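Local coordinates for protein anaerobically-induced outer membrane porin OprE (Pseudomonas aeruginosa, PDB 4FRX) that probably works as a porin of the OprD family, a beta-barrel that lets small solutes cross the outer membrane, at residues 177-182 and 215-220; 221-226 and 308-313; 252-257 and 277-282. All blocks are in the same frame, centred on the assembly; numbering follows the deposited sequence. Where two conformers were deposited one is given.

Interaction 1: residues 177-182 and 215-220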
loop_
_atom_site.group_PDB
_atom_site.type_symbol
_atom_site.label_atom_id
_atom_site.label_comp_id
_atom_site.label_asym_id
_atom_site.label_seq_id
_atom_site.Cartn_x
_atom_site.Cartn_y
_atom_site.Cartn_z
ATOM N N LEU A 177 -12.181 4.276 -9.399
ATOM C CA LEU A 177 -10.957 3.461 -9.344
ATOM C C LEU A 177 -10.365 3.135 -10.723
ATOM O O LEU A 177 -11.089 2.936 -11.690
ATOM C CB LEU A 177 -11.245 2.168 -8.575
ATOM C CG LEU A 177 -11.913 2.366 -7.208
ATOM C CD1 LEU A 177 -12.412 1.053 -6.631
ATOM C CD2 LEU A 177 -10.951 3.038 -6.241
ATOM N N SER A 178 -9.044 3.060 -10.820
ATOM C CA SER A 178 -8.441 2.707 -12.100
ATOM C C SER A 178 -7.133 1.947 -11.862
ATOM O O SER A 178 -6.795 1.631 -10.718
ATOM C CB SER A 178 -8.232 3.947 -12.986
ATOM O OG SER A 178 -7.868 3.581 -14.311
ATOM N N ILE A 179 -6.440 1.624 -12.951
ATOM C CA ILE A 179 -5.161 0.924 -12.900
ATOM C C ILE A 179 -4.212 1.624 -13.875
ATOM O O ILE A 179 -4.668 2.406 -14.716
ATOM C CB ILE A 179 -5.304 -0.576 -13.286
ATOM C CG1 ILE A 179 -5.682 -0.732 -14.759
ATOM C CG2 ILE A 179 -6.333 -1.295 -12.383
ATOM C CD1 ILE A 179 -5.820 -2.186 -15.201
ATOM N N ALA A 180 -2.909 1.361 -13.751
ATOM C CA ALA A 180 -1.894 1.927 -14.651
ATOM C C ALA A 180 -2.198 1.533 -16.085
ATOM O O ALA A 180 -2.505 0.366 -16.359
ATOM C CB ALA A 180 -0.487 1.435 -14.266
ATOM N N GLY A 181 -2.113 2.505 -16.990
ATOM C CA GLY A 181 -2.433 2.280 -18.387
ATOM C C GLY A 181 -3.749 2.927 -18.765
ATOM O O GLY A 181 -3.941 3.346 -19.897
ATOM N N ALA A 182 -4.654 3.014 -17.807
ATOM C CA ALA A 182 -5.961 3.619 -18.061
ATOM C C ALA A 182 -6.211 4.791 -17.135
ATOM O O ALA A 182 -7.291 5.394 -17.165
ATOM C CB ALA A 182 -7.062 2.595 -17.885
ATOM N N GLY A 215 -9.647 -10.377 -5.688
ATOM C CA GLY A 215 -9.969 -9.003 -6.007
ATOM C C GLY A 215 -10.508 -8.869 -7.418
ATOM O O GLY A 215 -10.020 -9.533 -8.331
ATOM N N ASN A 216 -11.510 -8.013 -7.593
ATOM C CA ASN A 216 -12.148 -7.822 -8.891
ATOM C C ASN A 216 -12.493 -6.355 -9.159
ATOM O O ASN A 216 -13.486 -5.855 -8.654
ATOM C CB ASN A 216 -13.423 -8.685 -8.959
ATOM C CG ASN A 216 -14.233 -8.467 -10.231
ATOM O OD1 ASN A 216 -15.454 -8.619 -10.220
ATOM N ND2 ASN A 216 -13.562 -8.117 -11.326
ATOM N N LEU A 217 -11.677 -5.666 -9.954
ATOM C CA LEU A 217 -12.051 -4.337 -10.409
ATOM C C LEU A 217 -12.933 -4.503 -11.626
ATOM O O LEU A 217 -12.482 -4.978 -12.678
ATOM C CB LEU A 217 -10.834 -3.486 -10.766
ATOM C CG LEU A 217 -11.211 -2.056 -11.182
ATOM C CD1 LEU A 217 -11.961 -1.314 -10.073
ATOM C CD2 LEU A 217 -9.966 -1.260 -11.623
ATOM N N ASP A 218 -14.199 -4.133 -11.482
ATOM C CA ASP A 218 -15.146 -4.334 -12.570
ATOM C C ASP A 218 -14.698 -3.666 -13.873
ATOM O O ASP A 218 -14.295 -2.497 -13.876
ATOM C CB ASP A 218 -16.544 -3.877 -12.165
ATOM C CG ASP A 218 -17.606 -4.344 -13.145
ATOM O OD1 ASP A 218 -17.869 -5.567 -13.195
ATOM O OD2 ASP A 218 -18.157 -3.493 -13.880
ATOM N N ASP A 219 -14.759 -4.446 -14.959
ATOM C CA ASP A 219 -14.371 -4.053 -16.322
ATOM C C ASP A 219 -12.875 -4.008 -16.567
ATOM O O ASP A 219 -12.435 -3.656 -17.662
ATOM C CB ASP A 219 -15.023 -2.738 -16.751
ATOM C CG ASP A 219 -16.466 -2.929 -17.160
ATOM O OD1 ASP A 219 -16.755 -3.980 -17.770
ATOM O OD2 ASP A 219 -17.300 -2.043 -16.864
ATOM N N PHE A 220 -12.103 -4.386 -15.555
ATOM C CA PHE A 220 -10.653 -4.377 -15.667
ATOM C C PHE A 220 -10.036 -5.737 -15.371
ATOM O O PHE A 220 -9.406 -6.323 -16.252
ATOM C CB PHE A 220 -10.020 -3.304 -14.777
ATOM C CG PHE A 220 -10.121 -1.909 -15.346
ATOM C CD1 PHE A 220 -9.217 -1.474 -16.307
ATOM C CD2 PHE A 220 -11.126 -1.049 -14.929
ATOM C CE1 PHE A 220 -9.304 -0.182 -16.846
ATOM C CE2 PHE A 220 -11.233 0.233 -15.452
ATOM C CZ PHE A 220 -10.307 0.677 -16.403
#
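With chi1 at -177°, Leu217 swings CG away from its backbone N and spreads its two methyl branches across residues 177-182, while Phe220 has CG beside its own N and swings its ring onto the same segment. The leucine branches divide the work: CD1 meets CB of Leu177 at 3.9 Å, and CD2 meets CG2 of Ile179 at 3.7 Å. Ile179 is thereby gripped from two directions, because its other branch runs past Phe220 in the opposite sense and brings CD1 to 3.6 Å from Phe220 CD1. Farther round the ring, CB of Ala182 sits 3.7 Å from Phe220 CE1, approaching obliquely.

Each backbone turns as it delivers these groups. Ala182 N donates to Ile179 O, and Phe220 N donates to Leu217 O at 3.0 Å, closing the tight turn between strands 208-217 and 221-234. Tyr264 meets the Phe220 ring as well, and Phe195 of strand 195-203 touches both leucines. The direct contacts are apolar and all six touching residues are buried, so between these two segments hydrophobic packing does the holding, while the hydroxyl of Ser178, near the ring, is bonded to Arg190 O instead.

Interaction 2: residues 221-226 and 308-313. With C8E ((hydroxyethyloxy)tri(ethyloxy)octane), chain F.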
loop_
_atom_site.group_PDB
_atom_site.type_symbol
_atom_site.label_atom_id
_atom_site.label_comp_id
_atom_site.label_asym_id
_atom_site.label_seq_id
_atom_site.Cartn_x
_atom_site.Cartn_y
_atom_site.Cartn_z
ATOM N N TYR A 221 -10.203 -6.248 -14.149
ATOM C CA TYR A 221 -9.503 -7.475 -13.825
ATOM C C TYR A 221 -10.113 -8.290 -12.704
ATOM O O TYR A 221 -10.852 -7.769 -11.883
ATOM C CB TYR A 221 -8.019 -7.183 -13.515
ATOM C CG TYR A 221 -7.748 -6.470 -12.197
ATOM C CD1 TYR A 221 -7.641 -7.185 -11.006
ATOM C CD2 TYR A 221 -7.557 -5.082 -12.149
ATOM C CE1 TYR A 221 -7.383 -6.536 -9.791
ATOM C CE2 TYR A 221 -7.299 -4.431 -10.933
ATOM C CZ TYR A 221 -7.209 -5.161 -9.764
ATOM O OH TYR A 221 -6.947 -4.519 -8.559
ATOM N N LYS A 222 -9.793 -9.579 -12.708
ATOM C CA LYS A 222 -9.988 -10.435 -11.548
ATOM C C LYS A 222 -8.628 -10.958 -11.117
ATOM O O LYS A 222 -7.776 -11.270 -11.946
ATOM C CB LYS A 222 -10.944 -11.581 -11.870
ATOM C CG LYS A 222 -10.630 -12.292 -13.154
ATOM N N GLN A 223 -8.420 -11.045 -9.811
ATOM C CA GLN A 223 -7.121 -11.380 -9.287
ATOM C C GLN A 223 -7.274 -12.323 -8.122
ATOM O O GLN A 223 -8.051 -12.050 -7.215
ATOM C CB GLN A 223 -6.427 -10.105 -8.845
ATOM C CG GLN A 223 -5.081 -10.309 -8.186
ATOM C CD GLN A 223 -4.393 -8.985 -7.984
ATOM O OE1 GLN A 223 -4.572 -8.324 -6.962
ATOM N NE2 GLN A 223 -3.629 -8.574 -8.975
ATOM N N HIS A 224 -6.575 -13.453 -8.186
ATOM C CA HIS A 224 -6.496 -14.393 -7.072
ATOM C C HIS A 224 -5.099 -14.364 -6.471
ATOM O O HIS A 224 -4.116 -14.207 -7.191
ATOM C CB HIS A 224 -6.788 -15.808 -7.551
ATOM C CG HIS A 224 -8.142 -15.971 -8.154
ATOM N ND1 HIS A 224 -9.227 -16.409 -7.428
ATOM C CD2 HIS A 224 -8.590 -15.770 -9.417
ATOM C CE1 HIS A 224 -10.288 -16.462 -8.215
ATOM N NE2 HIS A 224 -9.929 -16.083 -9.427
ATOM N N PHE A 225 -5.021 -14.517 -5.150
ATOM C CA PHE A 225 -3.761 -14.510 -4.429
ATOM C C PHE A 225 -3.734 -15.685 -3.455
ATOM O O PHE A 225 -4.709 -15.923 -2.754
ATOM C CB PHE A 225 -3.655 -13.222 -3.614
ATOM C CG PHE A 225 -2.557 -13.228 -2.586
ATOM C CD1 PHE A 225 -1.248 -12.973 -2.952
ATOM C CD2 PHE A 225 -2.838 -13.458 -1.236
ATOM C CE1 PHE A 225 -0.229 -12.950 -1.999
ATOM C CE2 PHE A 225 -1.829 -13.452 -0.285
ATOM C CZ PHE A 225 -0.517 -13.186 -0.663
ATOM N N LEU A 226 -2.617 -16.397 -3.407
ATOM C CA LEU A 226 -2.327 -17.351 -2.339
ATOM C C LEU A 226 -1.059 -16.886 -1.635
ATOM O O LEU A 226 -0.160 -16.332 -2.276
ATOM C CB LEU A 226 -2.126 -18.764 -2.902
ATOM C CG LEU A 226 -3.373 -19.415 -3.504
ATOM C CD1 LEU A 226 -2.990 -20.639 -4.348
ATOM C CD2 LEU A 226 -4.386 -19.781 -2.425
ATOM N N SER A 308 0.794 -8.402 -19.407
ATOM C CA SER A 308 0.450 -7.158 -18.708
ATOM C C SER A 308 1.319 -6.975 -17.477
ATOM O O SER A 308 1.851 -7.952 -16.928
ATOM C CB SER A 308 -1.026 -7.133 -18.309
ATOM O OG SER A 308 -1.220 -7.769 -17.050
ATOM N N ASP A 309 1.480 -5.720 -17.068
ATOM C CA ASP A 309 2.046 -5.411 -15.757
ATOM C C ASP A 309 1.185 -6.052 -14.685
ATOM O O ASP A 309 0.046 -6.471 -14.923
ATOM C CB ASP A 309 2.068 -3.902 -15.495
ATOM C CG ASP A 309 2.977 -3.133 -16.447
ATOM O OD1 ASP A 309 3.687 -3.731 -17.294
ATOM O OD2 ASP A 309 2.974 -1.897 -16.326
ATOM N N PHE A 310 1.733 -6.147 -13.491
ATOM C CA PHE A 310 0.939 -6.598 -12.370
ATOM C C PHE A 310 -0.113 -5.535 -12.051
ATOM O O PHE A 310 0.245 -4.384 -11.834
ATOM C CB PHE A 310 1.834 -6.765 -11.159
ATOM C CG PHE A 310 1.079 -7.113 -9.913
ATOM C CD1 PHE A 310 0.570 -8.392 -9.731
ATOM C CD2 PHE A 310 0.888 -6.163 -8.914
ATOM C CE1 PHE A 310 -0.118 -8.728 -8.574
ATOM C CE2 PHE A 310 0.207 -6.481 -7.759
ATOM C CZ PHE A 310 -0.300 -7.775 -7.586
ATOM N N PRO A 311 -1.410 -5.907 -12.031
ATOM C CA PRO A 311 -2.455 -4.899 -11.790
ATOM C C PRO A 311 -2.782 -4.669 -10.306
ATOM O O PRO A 311 -2.820 -5.605 -9.498
ATOM C CB PRO A 311 -3.674 -5.495 -12.509
ATOM C CG PRO A 311 -3.514 -6.982 -12.273
ATOM C CD PRO A 311 -1.988 -7.224 -12.355
ATOM N N PHE A 312 -3.033 -3.407 -9.968
ATOM C CA PHE A 312 -3.411 -2.986 -8.620
ATOM C C PHE A 312 -4.077 -1.605 -8.719
ATOM O O PHE A 312 -3.825 -0.849 -9.674
ATOM C CB PHE A 312 -2.196 -2.934 -7.684
ATOM C CG PHE A 312 -1.064 -2.092 -8.201
ATOM C CD1 PHE A 312 -0.175 -2.600 -9.143
ATOM C CD2 PHE A 312 -0.886 -0.794 -7.751
ATOM C CE1 PHE A 312 0.875 -1.825 -9.630
ATOM C CE2 PHE A 312 0.167 -0.007 -8.230
ATOM C CZ PHE A 312 1.052 -0.530 -9.163
ATOM N N LEU A 313 -4.902 -1.274 -7.730
ATOM C CA LEU A 313 -5.667 -0.024 -7.753
ATOM C C LEU A 313 -4.723 1.176 -7.728
ATOM O O LEU A 313 -3.872 1.279 -6.859
ATOM C CB LEU A 313 -6.623 0.039 -6.567
ATOM C CG LEU A 313 -7.663 -1.079 -6.499
ATOM C CD1 LEU A 313 -8.630 -0.835 -5.352
ATOM C CD2 LEU A 313 -8.404 -1.259 -7.843
HETATM C C3 C8E F . -3.152 -22.178 0.677
HETATM C C4 C8E F . -1.624 -22.269 0.696
HETATM C C5 C8E F . -0.968 -21.081 -0.002
HETATM C C6 C8E F . 0.144 -21.488 -0.961
HETATM C C7 C8E F . 1.463 -20.776 -0.669
HETATM C C8 C8E F . 1.710 -19.572 -1.577
HETATM O O9 C8E F . 2.602 -19.907 -2.623
HETATM O O18 C8E F . 2.524 -24.877 -9.946
HETATM C C19 C8E F . 3.005 -25.526 -11.097
HETATM C C20 C8E F . 3.997 -24.532 -11.646
HETATM O O21 C8E F . 5.250 -25.159 -11.662
HETATM O O HOH W 1 -3.370 -5.993 -6.771
#
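Pro311 O accepts two hydrogen bonds, from Gln223 NE2 at 3.1 Å and from a water at 2.8 Å. The hydrogen bond from the amide is moderately bent, with an N-H...O angle of 154°, and NE2 is tilted 20° from the carbonyl plane. The same water also donates to Gln223 OE1 at 2.6 Å, so both ends of the amide are tied to one carbonyl, one directly and one through water. Gln223 reaches that far because its first torsion is close to 180° and the chain stays extended beyond CG. NE2 has a further partner in Ser248 OG on the adjoining strand 237-250, which helps to fix the rotation of the amide.

Phe310 CE1 lies 3.5 Å from Gln223 NE2; the side chains cross at about a right angle, with amide and ring planes 11° apart. Phe310 in turn meets Phe246 edge-to-face.

Tyr221, two residues earlier and on the same side of the strand, packs against the proline itself. Pro311 CB stands over one face of the tyrosine ring, 4.1 Å from its centroid, in a CH-pi contact offset toward the rim. At the far end of the ring, Tyr221 OH comes 3.6 Å from CD2 of Leu313, the two side chains crossing at about a right angle.

Residues 308-313 belong to the loop between strands 295-305 and 340-349, and here that loop lies against the barrel wall. The carbonyl of its proline is bonded by a side-chain amide and a water, while the proline ring supplies the apolar half of the contact.

Interaction 3: residues 252-257 and 277-282; sequences GKNGSR and GEVDNR
A short 3-10 turn, residues 253-255, lies in the long connection between barrel strands 237-250 and 280-292, soon after the first strand, and the amide of Asn254 bridges it to residues 277-279, just ahead of the main run of the second. The Asn254 CG is anti to the backbone N (chi1 178°), which sends the amide over to the other segment, where each of its ends finds a backbone group. OD1 of Asn254 accepts from Val279 N at 2.8 Å; this bond is almost straight at 173°, and the donor lies in the carbonyl plane on a lone pair. ND2 of Asn254 donates to Gly277 O at 3.2 Å, less directly, since the nitrogen stands 35° above the plane of that carbonyl. The amide thus spans Glu278, bonding to the residue before it and the residue after it, and Tyr264 O gives ND2 a second acceptor that further limits its rotation.

Val279 crosses Asn254 at about a right angle, with CB 3.6 Å from OD1. The chain of Glu278 extends alongside the turn, its CG 3.6 Å from Asn254 O, and its carboxylate is bonded through OE2 to Ser250 OG.

The turn is organised from within by Gly255 N bonding to Gly252 O. Lys253 O accepts from both N and OG of Ser256, and Ser256 is also the N-cap of helix 257-261, its OG taking the N-H of Gly259. A water bridges the segments, donating to Gly255 O at 2.9 Å and to Glu278 OE2 at 2.8 Å.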
loop_
_atom_site.group_PDB
_atom_site.type_symbol
_atom_site.label_atom_id
_atom_site.label_comp_id
_atom_site.label_asym_id
_atom_site.label_seq_id
_atom_site.Cartn_x
_atom_site.Cartn_y
_atom_site.Cartn_z
ATOM N N GLY A 252 -14.733 -8.220 -17.843
ATOM C CA GLY A 252 -15.585 -7.277 -18.554
ATOM C C GLY A 252 -14.947 -6.630 -19.774
ATOM O O GLY A 252 -14.433 -7.321 -20.647
ATOM N N LYS A 253 -14.968 -5.300 -19.814
ATOM C CA LYS A 253 -14.509 -4.535 -20.977
ATOM C C LYS A 253 -13.063 -4.823 -21.372
ATOM O O LYS A 253 -12.740 -4.957 -22.553
ATOM C CB LYS A 253 -14.711 -3.042 -20.739
ATOM C CG LYS A 253 -16.187 -2.650 -20.639
ATOM C CD LYS A 253 -16.358 -1.146 -20.546
ATOM C CE LYS A 253 -17.826 -0.735 -20.524
ATOM N NZ LYS A 253 -18.582 -1.328 -21.660
ATOM N N ASN A 254 -12.192 -4.929 -20.377
ATOM C CA ASN A 254 -10.799 -5.240 -20.642
ATOM C C ASN A 254 -10.629 -6.592 -21.348
ATOM O O ASN A 254 -9.667 -6.802 -22.093
ATOM C CB ASN A 254 -10.006 -5.204 -19.337
ATOM C CG ASN A 254 -8.558 -5.567 -19.530
ATOM O OD1 ASN A 254 -8.146 -6.701 -19.278
ATOM N ND2 ASN A 254 -7.773 -4.607 -20.005
ATOM N N GLY A 255 -11.576 -7.505 -21.125
ATOM C CA GLY A 255 -11.524 -8.830 -21.730
ATOM C C GLY A 255 -12.124 -8.895 -23.136
ATOM O O GLY A 255 -12.226 -9.965 -23.729
ATOM N N SER A 256 -12.529 -7.752 -23.669
ATOM C CA SER A 256 -13.119 -7.711 -25.002
ATOM C C SER A 256 -12.339 -6.753 -25.899
ATOM O O SER A 256 -11.837 -5.737 -25.434
ATOM C CB SER A 256 -14.572 -7.248 -24.924
ATOM O OG SER A 256 -14.634 -5.840 -24.817
ATOM N N ARG A 257 -12.266 -7.064 -27.189
ATOM C CA ARG A 257 -11.579 -6.184 -28.127
ATOM C C ARG A 257 -12.142 -4.766 -28.111
ATOM O O ARG A 257 -11.383 -3.794 -28.066
ATOM C CB ARG A 257 -11.629 -6.776 -29.542
ATOM C CG ARG A 257 -10.773 -8.018 -29.682
ATOM C CD ARG A 257 -10.924 -8.662 -31.055
ATOM N NE ARG A 257 -12.300 -9.080 -31.303
ATOM N N GLY A 277 -3.113 -3.033 -23.122
ATOM C CA GLY A 277 -3.911 -4.152 -23.590
ATOM C C GLY A 277 -4.597 -4.942 -22.486
ATOM O O GLY A 277 -4.983 -4.393 -21.457
ATOM N N GLU A 278 -4.740 -6.244 -22.709
ATOM C CA GLU A 278 -5.545 -7.083 -21.833
ATOM C C GLU A 278 -4.753 -7.399 -20.571
ATOM O O GLU A 278 -3.555 -7.626 -20.649
ATOM C CB GLU A 278 -5.876 -8.389 -22.542
ATOM C CG GLU A 278 -6.984 -9.166 -21.868
ATOM C CD GLU A 278 -7.383 -10.421 -22.614
ATOM O OE1 GLU A 278 -6.700 -10.792 -23.598
ATOM O OE2 GLU A 278 -8.389 -11.040 -22.204
ATOM N N VAL A 279 -5.413 -7.409 -19.414
ATOM C CA VAL A 279 -4.756 -7.891 -18.196
ATOM C C VAL A 279 -4.430 -9.377 -18.383
ATOM O O VAL A 279 -5.257 -10.129 -18.886
ATOM C CB VAL A 279 -5.623 -7.678 -16.930
ATOM C CG1 VAL A 279 -5.015 -8.396 -15.734
ATOM C CG2 VAL A 279 -5.775 -6.196 -16.633
ATOM N N ASP A 280 -3.224 -9.773 -17.978
ATOM C CA ASP A 280 -2.669 -11.095 -18.240
ATOM C C ASP A 280 -1.334 -11.151 -17.508
ATOM O O ASP A 280 -0.285 -10.939 -18.103
ATOM C CB ASP A 280 -2.444 -11.290 -19.752
ATOM C CG ASP A 280 -1.674 -12.568 -20.088
ATOM O OD1 ASP A 280 -1.943 -13.606 -19.459
ATOM O OD2 ASP A 280 -0.799 -12.529 -20.989
ATOM N N ASN A 281 -1.373 -11.437 -16.207
ATOM C CA ASN A 281 -0.171 -11.446 -15.388
ATOM C C ASN A 281 -0.205 -12.544 -14.317
ATOM O O ASN A 281 -1.217 -12.754 -13.644
ATOM C CB ASN A 281 0.030 -10.068 -14.732
ATOM C CG ASN A 281 1.317 -9.977 -13.912
ATOM O OD1 ASN A 281 2.344 -9.516 -14.401
ATOM N ND2 ASN A 281 1.257 -10.400 -12.662
ATOM N N ARG A 282 0.895 -13.274 -14.218
ATOM C CA ARG A 282 1.104 -14.229 -13.142
ATOM C C ARG A 282 2.360 -13.807 -12.385
ATOM O O ARG A 282 3.405 -13.604 -12.984
ATOM C CB ARG A 282 1.235 -15.659 -13.694
ATOM C CG ARG A 282 -0.031 -16.169 -14.387
ATOM C CD ARG A 282 0.137 -17.568 -14.979
ATOM N NE ARG A 282 1.091 -17.625 -16.087
ATOM C CZ ARG A 282 2.352 -18.035 -15.964
ATOM N NH1 ARG A 282 2.816 -18.423 -14.784
ATOM N NH2 ARG A 282 3.148 -18.059 -17.018
HETATM O O HOH W 2 -10.634 -12.345 -23.306
#

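All three contacts lie on the same side of the chain's centre and share a chain of neighbouring elements. Interactions 1 and 2 are buried and use strands 208-217 and 221-234, adjacent in the wall; Ile179 CG2 also packs on the Tyr221 ring, joining them. Interaction 3, centred about 23 Å from the chain's centre, is still mostly buried but includes exposed Gly255 and partly exposed Glu278. It meets interaction 1 where Asp219 bonds to the backbone of Lys253 and Asn254, and interaction 2 where Ser308 OG bonds to Asp280 N. Chemistry follows place: purely apolar packing in interaction 1, a mixture of amide, water and CH-pi contact in interaction 2, and mainly side-chain-to-backbone bonding in interaction 3.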